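Side-chain contacts in 6-phosphogluconate dehydrogenase (Pseudomonas syringae, PDB 5U5G), which probably reduces 2-oxopropylphosphonate with a nicotinamide cofactor in the late stage of fosfomycin biosynthesis: residues C240-L243 with E244-R247; P166-A169 with Q170-I174. All blocks are in the same frame, centred on the assembly; numbering follows the deposited sequence.

Contact 1 of 2, residues C240-L243 with E244-R247; sequences CKDL and ELAR. With NAP (NADP nicotinamide-adenine-dinucleotide phosphate), chain E.
Leu245 lies one turn along the helix from Lys241 and Asp242, and its branch is what joins side chains across the two halves of 240-247. Its CG rests 3.3 Å from Lys241 O, and its CD1 reaches to 4.0 Å from Asp242 OD1, so a methyl group borders one oxygen of the carboxylate.

The backbone contribution is four successive i to i+4 hydrogen bonds, from Cys240 O to Glu244 N through Leu243 O to Arg247 N. Their N-H...O angles cluster near 155°, the geometry of a regular alpha-helix running to its last turn.

Charged groups pair at both ends. At the cofactor end, Lys241 is bent at its last two torsions (chi3 71°, chi4 70°), which folds NZ back to 2.7 Å from Asp242 OD1 in a salt bridge on the syn side of the carboxylate. The same NZ donates to the ribose hydroxyl O2D of NADP at 2.8 Å and weakly to O3D, and a further bond to Thr98 O helps fix the ammonium. Asp242 OD2 takes a weak hydrogen bond from Asn177. At the other end Arg247 grips Glu244 side-on: NE meets OE1 at 3.0 Å and NH2 meets OE2 at 2.7 Å, with the carboxylate carbon in the plane of the guanidinium.

Nonpolar packing joins this helix to its neighbours. Leu243 is buried against Phe266 of helix 257-273 and Leu178 of helix 168-196, while Ala246 meets Met263 and Ile174 of the same two helices.

The arrangement is that of a helix in the C-terminal helical domain of a beta-hydroxyacid dehydrogenase-type reductase, presenting to the nicotinamide ribose a lysine that is paired with an aspartate, where the cofactor and substrate pockets meet.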
loop_
_atom_site.group_PDB
_atom_site.type_symbol
_atom_site.label_atom_id
_atom_site.label_comp_id
_atom_site.label_asym_id
_atom_site.label_seq_id
_atom_site.Cartn_x
_atom_site.Cartn_y
_atom_site.Cartn_z
ATOM N N CYS A 240 16.358 -8.281 -4.332
ATOM C CA CYS A 240 16.334 -9.587 -5.000
ATOM C C CYS A 240 16.716 -10.729 -4.059
ATOM O O CYS A 240 16.227 -11.855 -4.229
ATOM C CB CYS A 240 17.256 -9.567 -6.228
ATOM S SG CYS A 240 16.555 -8.643 -7.648
ATOM N N LYS A 241 17.577 -10.467 -3.069
ATOM C CA LYS A 241 17.819 -11.460 -2.028
ATOM C C LYS A 241 16.508 -11.872 -1.364
ATOM O O LYS A 241 16.234 -13.066 -1.184
ATOM C CB LYS A 241 18.811 -10.917 -0.991
ATOM C CG LYS A 241 18.765 -11.668 0.350
ATOM C CD LYS A 241 19.765 -11.138 1.375
ATOM C CE LYS A 241 19.389 -9.746 1.916
ATOM N NZ LYS A 241 18.193 -9.724 2.807
ATOM N N ASP A 242 15.668 -10.892 -1.012
ATOM C CA ASP A 242 14.424 -11.213 -0.320
ATOM C C ASP A 242 13.426 -11.894 -1.254
ATOM O O ASP A 242 12.724 -12.825 -0.844
ATOM C CB ASP A 242 13.831 -9.949 0.312
ATOM C CG ASP A 242 14.701 -9.396 1.434
ATOM O OD1 ASP A 242 15.645 -10.110 1.860
ATOM O OD2 ASP A 242 14.455 -8.251 1.888
ATOM N N LEU A 243 13.368 -11.465 -2.519
ATOM C CA LEU A 243 12.500 -12.126 -3.493
ATOM C C LEU A 243 12.900 -13.586 -3.683
ATOM O O LEU A 243 12.047 -14.463 -3.876
ATOM C CB LEU A 243 12.567 -11.387 -4.832
ATOM C CG LEU A 243 11.447 -10.446 -5.307
ATOM C CD1 LEU A 243 10.159 -10.546 -4.482
ATOM C CD2 LEU A 243 11.920 -9.010 -5.469
ATOM N N GLU A 244 14.200 -13.859 -3.652
ATOM C CA GLU A 244 14.678 -15.227 -3.777
ATOM C C GLU A 244 14.334 -16.049 -2.536
ATOM O O GLU A 244 13.983 -17.228 -2.644
ATOM C CB GLU A 244 16.185 -15.215 -4.039
ATOM C CG GLU A 244 16.825 -16.588 -4.167
ATOM C CD GLU A 244 16.295 -17.371 -5.346
ATOM O OE1 GLU A 244 15.778 -16.743 -6.305
ATOM O OE2 GLU A 244 16.398 -18.621 -5.306
ATOM N N LEU A 245 14.404 -15.448 -1.350
ATOM C CA LEU A 245 13.917 -16.159 -0.169
ATOM C C LEU A 245 12.441 -16.522 -0.324
ATOM O O LEU A 245 12.031 -17.644 0.001
ATOM C CB LEU A 245 14.147 -15.327 1.087
ATOM C CG LEU A 245 15.611 -15.040 1.438
ATOM C CD1 LEU A 245 15.686 -14.041 2.573
ATOM C CD2 LEU A 245 16.344 -16.328 1.799
ATOM N N ALA A 246 11.640 -15.603 -0.876
ATOM C CA ALA A 246 10.219 -15.870 -1.097
ATOM C C ALA A 246 10.014 -16.917 -2.186
ATOM O O ALA A 246 9.136 -17.784 -2.067
ATOM C CB ALA A 246 9.496 -14.573 -1.471
ATOM N N ARG A 247 10.801 -16.836 -3.264
ATOM C CA ARG A 247 10.687 -17.804 -4.349
ATOM C C ARG A 247 10.912 -19.221 -3.847
ATOM O O ARG A 247 10.209 -20.151 -4.256
ATOM C CB ARG A 247 11.682 -17.491 -5.466
ATOM C CG ARG A 247 11.460 -18.341 -6.714
ATOM C CD ARG A 247 12.634 -18.274 -7.688
ATOM N NE ARG A 247 13.840 -18.889 -7.140
ATOM C CZ ARG A 247 14.051 -20.204 -7.083
ATOM N NH1 ARG A 247 13.128 -21.046 -7.538
ATOM N NH2 ARG A 247 15.178 -20.679 -6.567
HETATM P PA NAP E . 24.018 -3.159 2.355
HETATM O O1A NAP E . 24.285 -3.834 1.060
HETATM O O2A NAP E . 23.846 -1.662 2.428
HETATM O O5B NAP E . 25.177 -3.593 3.462
HETATM C C5B NAP E . 25.274 -4.996 3.440
HETATM C C4B NAP E . 26.095 -5.399 4.684
HETATM O O4B NAP E . 26.377 -6.798 4.690
HETATM C C3B NAP E . 27.445 -4.596 4.701
HETATM O O3B NAP E . 27.810 -4.349 6.024
HETATM C C2B NAP E . 28.407 -5.652 4.120
HETATM O O2B NAP E . 29.685 -5.546 4.522
HETATM C C1B NAP E . 27.782 -6.930 4.808
HETATM N N9A NAP E . 28.238 -8.108 4.096
HETATM C C8A NAP E . 27.755 -8.667 2.895
HETATM N N7A NAP E . 28.456 -9.766 2.502
HETATM C C5A NAP E . 29.437 -9.903 3.495
HETATM C C6A NAP E . 30.477 -10.831 3.675
HETATM N N6A NAP E . 30.672 -11.854 2.780
HETATM N N1A NAP E . 31.321 -10.750 4.735
HETATM C C2A NAP E . 31.089 -9.716 5.602
HETATM N N3A NAP E . 30.145 -8.765 5.570
HETATM C C4A NAP E . 29.315 -8.880 4.488
HETATM O O3 NAP E . 22.623 -3.936 2.740
HETATM P PN NAP E . 21.615 -3.092 3.652
HETATM O O1N NAP E . 22.255 -2.496 4.844
HETATM O O2N NAP E . 20.526 -2.402 2.861
HETATM O O5D NAP E . 20.654 -4.374 4.344
HETATM C C5D NAP E . 21.294 -4.997 5.366
HETATM C C4D NAP E . 20.283 -5.935 6.000
HETATM O O4D NAP E . 19.132 -5.179 6.461
HETATM C C3D NAP E . 19.750 -6.948 4.903
HETATM O O3D NAP E . 19.547 -8.193 5.509
HETATM C C2D NAP E . 18.436 -6.330 4.476
HETATM O O2D NAP E . 17.487 -7.274 4.051
HETATM C C1D NAP E . 17.972 -5.716 5.837
HETATM N N1N NAP E . 17.042 -4.623 5.636
HETATM C C2N NAP E . 17.370 -3.495 4.838
HETATM C C3N NAP E . 16.469 -2.454 4.757
HETATM C C7N NAP E . 16.786 -1.259 3.970
HETATM O O7N NAP E . 16.031 -0.287 3.904
HETATM N N7N NAP E . 17.999 -1.175 3.310
HETATM C C4N NAP E . 15.168 -2.464 5.514
HETATM C C5N NAP E . 14.931 -3.686 6.284
HETATM C C6N NAP E . 15.813 -4.684 6.312
HETATM P P2B NAP E . 30.721 -4.382 3.531
HETATM O O1X NAP E . 30.182 -3.092 4.067
HETATM O O2X NAP E . 32.140 -4.769 3.957
HETATM O O3X NAP E . 30.289 -4.789 2.142
#

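Contact 2 of 2, residues P166-A169 with Q170-I174; sequences PGKA and QRLKI. With 7VD ((2-oxopropyl)phosphonic acid), chain F.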
loop_
_atom_site.group_PDB
_atom_site.type_symbol
_atom_site.label_atom_id
_atom_site.label_comp_id
_atom_site.label_asym_id
_atom_site.label_seq_id
_atom_site.Cartn_x
_atom_site.Cartn_y
_atom_site.Cartn_z
ATOM N N PRO A 166 10.925 -19.926 16.687
ATOM C CA PRO A 166 12.072 -19.658 15.806
ATOM C C PRO A 166 11.704 -19.759 14.334
ATOM O O PRO A 166 10.975 -20.659 13.908
ATOM C CB PRO A 166 13.081 -20.742 16.199
ATOM C CG PRO A 166 12.737 -21.080 17.628
ATOM C CD PRO A 166 11.231 -20.933 17.721
ATOM N N GLY A 167 12.231 -18.826 13.545
ATOM C CA GLY A 167 11.957 -18.789 12.131
ATOM C C GLY A 167 10.686 -18.064 11.751
ATOM O O GLY A 167 10.523 -17.715 10.578
ATOM N N LYS A 168 9.791 -17.808 12.712
ATOM C CA LYS A 168 8.499 -17.208 12.377
ATOM C C LYS A 168 8.652 -15.746 11.976
ATOM O O LYS A 168 7.970 -15.278 11.057
ATOM C CB LYS A 168 7.523 -17.336 13.547
ATOM C CG LYS A 168 6.127 -16.784 13.231
ATOM C CD LYS A 168 5.074 -17.241 14.253
ATOM C CE LYS A 168 3.698 -16.765 13.846
ATOM N NZ LYS A 168 2.648 -17.176 14.800
ATOM N N ALA A 169 9.527 -15.006 12.663
ATOM C CA ALA A 169 9.750 -13.614 12.292
ATOM C C ALA A 169 10.250 -13.504 10.860
ATOM O O ALA A 169 9.800 -12.633 10.104
ATOM C CB ALA A 169 10.733 -12.952 13.264
ATOM N N GLN A 170 11.174 -14.384 10.454
ATOM C CA GLN A 170 11.671 -14.301 9.082
ATOM C C GLN A 170 10.587 -14.681 8.087
ATOM O O GLN A 170 10.506 -14.094 7.005
ATOM C CB GLN A 170 12.906 -15.181 8.875
ATOM C CG GLN A 170 14.168 -14.710 9.620
ATOM C CD GLN A 170 14.680 -13.353 9.144
ATOM O OE1 GLN A 170 14.288 -12.850 8.087
ATOM N NE2 GLN A 170 15.566 -12.766 9.917
ATOM N N ARG A 171 9.752 -15.665 8.431
ATOM C CA ARG A 171 8.643 -16.027 7.553
ATOM C C ARG A 171 7.761 -14.820 7.276
ATOM O O ARG A 171 7.415 -14.540 6.123
ATOM C CB ARG A 171 7.824 -17.162 8.174
ATOM C CG ARG A 171 8.574 -18.481 8.216
ATOM C CD ARG A 171 7.806 -19.613 8.907
ATOM N NE ARG A 171 8.636 -20.816 8.871
ATOM C CZ ARG A 171 9.307 -21.319 9.907
ATOM N NH1 ARG A 171 9.217 -20.771 11.114
ATOM N NH2 ARG A 171 10.050 -22.398 9.737
ATOM N N LEU A 172 7.407 -14.079 8.332
ATOM C CA LEU A 172 6.543 -12.911 8.195
ATOM C C LEU A 172 7.234 -11.775 7.439
ATOM O O LEU A 172 6.606 -11.089 6.617
ATOM C CB LEU A 172 6.106 -12.452 9.583
ATOM C CG LEU A 172 5.115 -13.419 10.238
ATOM C CD1 LEU A 172 5.101 -13.221 11.743
ATOM C CD2 LEU A 172 3.731 -13.198 9.634
ATOM N N LYS A 173 8.518 -11.548 7.720
ATOM C CA LYS A 173 9.253 -10.481 7.050
ATOM C C LYS A 173 9.324 -10.721 5.547
ATOM O O LYS A 173 9.092 -9.799 4.755
ATOM C CB LYS A 173 10.668 -10.368 7.648
ATOM C CG LYS A 173 11.662 -9.510 6.818
ATOM C CD LYS A 173 11.320 -8.003 6.889
ATOM C CE LYS A 173 12.330 -7.158 6.051
ATOM N NZ LYS A 173 11.843 -5.755 5.830
ATOM N N ILE A 174 9.614 -11.965 5.139
ATOM C CA ILE A 174 9.761 -12.285 3.718
ATOM C C ILE A 174 8.439 -12.070 2.977
ATOM O O ILE A 174 8.405 -11.536 1.860
ATOM C CB ILE A 174 10.273 -13.732 3.565
ATOM C CG1 ILE A 174 11.705 -13.868 4.107
ATOM C CG2 ILE A 174 10.200 -14.191 2.114
ATOM C CD1 ILE A 174 12.125 -15.317 4.337
HETATM P P1 7VD F . 11.812 -2.110 4.246
HETATM C C1 7VD F . 13.211 -2.509 3.161
HETATM O O2 7VD F . 10.995 -3.306 4.676
HETATM O O3 7VD F . 12.250 -1.325 5.460
HETATM O O4 7VD F . 11.011 -1.229 3.320
HETATM C C6 7VD F . 13.552 -3.970 3.013
HETATM O O7 7VD F . 13.443 -4.752 3.958
HETATM C C8 7VD F . 14.024 -4.395 1.649
#
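Arg171 has CG anti to its carbonyl carbon (chi1 -69°) and an extended chain from CG to NE, a course that carries the guanidinium back along the start of the helix, past Gly167. CG passes 3.2 Å from Gly167 O, and NH1 ends at the edge of the group facing Pro166 O, a weak hydrogen bond of 3.3 Å bent to 145°.

Lys173 turns the other way, bent at chi2 (71°) and extended thereafter. Its NZ gives a 2.7 Å hydrogen bond to the ketone oxygen O7 of the bound 2-oxopropylphosphonate; Asn177 OD1 and Val123 O also accept from NZ, which holds it in place at the ketone.

Gly167 occupies the N-cap position. Its carbonyl accepts from Arg171 N at 3.1 Å, and Lys168 O and Ala169 O continue the i to i+4 pattern to Leu172 N and Lys173 N. Glu120 receives Gly167 N and Gln170 N on its two carboxylate oxygens, tying this first turn to strand 117-124. Lys168 CG lies 4.0 Å from Leu172 CD1. The outer charges form salt bridges beyond the helix start, Arg171 NH2 with Glu105 of helix 101-113 and Lys168 NZ with Asp200 of the second subunit.

This is the N-terminal turn of the long interdomain helix of the beta-hydroxyacid dehydrogenase fold, with glycine at the N-cap position, where a lysine at the ketone is consistent with the family's catalytic lysine.

From the N terminus, the nucleotide-binding sheet ends with strand 157-162, and contact 2 then opens helix 168-196. The chain continues through helices 201-210 and 216-226 before reaching contact 1 at the end of helix 236-247. The contacts are therefore in series, neither nesting nor crossing, and each spans consecutive residues, enclosing no long loop. Their centres lie 13 Å apart, yet they touch through Ile174: its CG2 is 3.6 Å from Ala246 N, and its CD1 is 3.8 Å from Leu245 CB. This packing ties the two helices together, while Lys173 and Asp242 both line the substrate pocket.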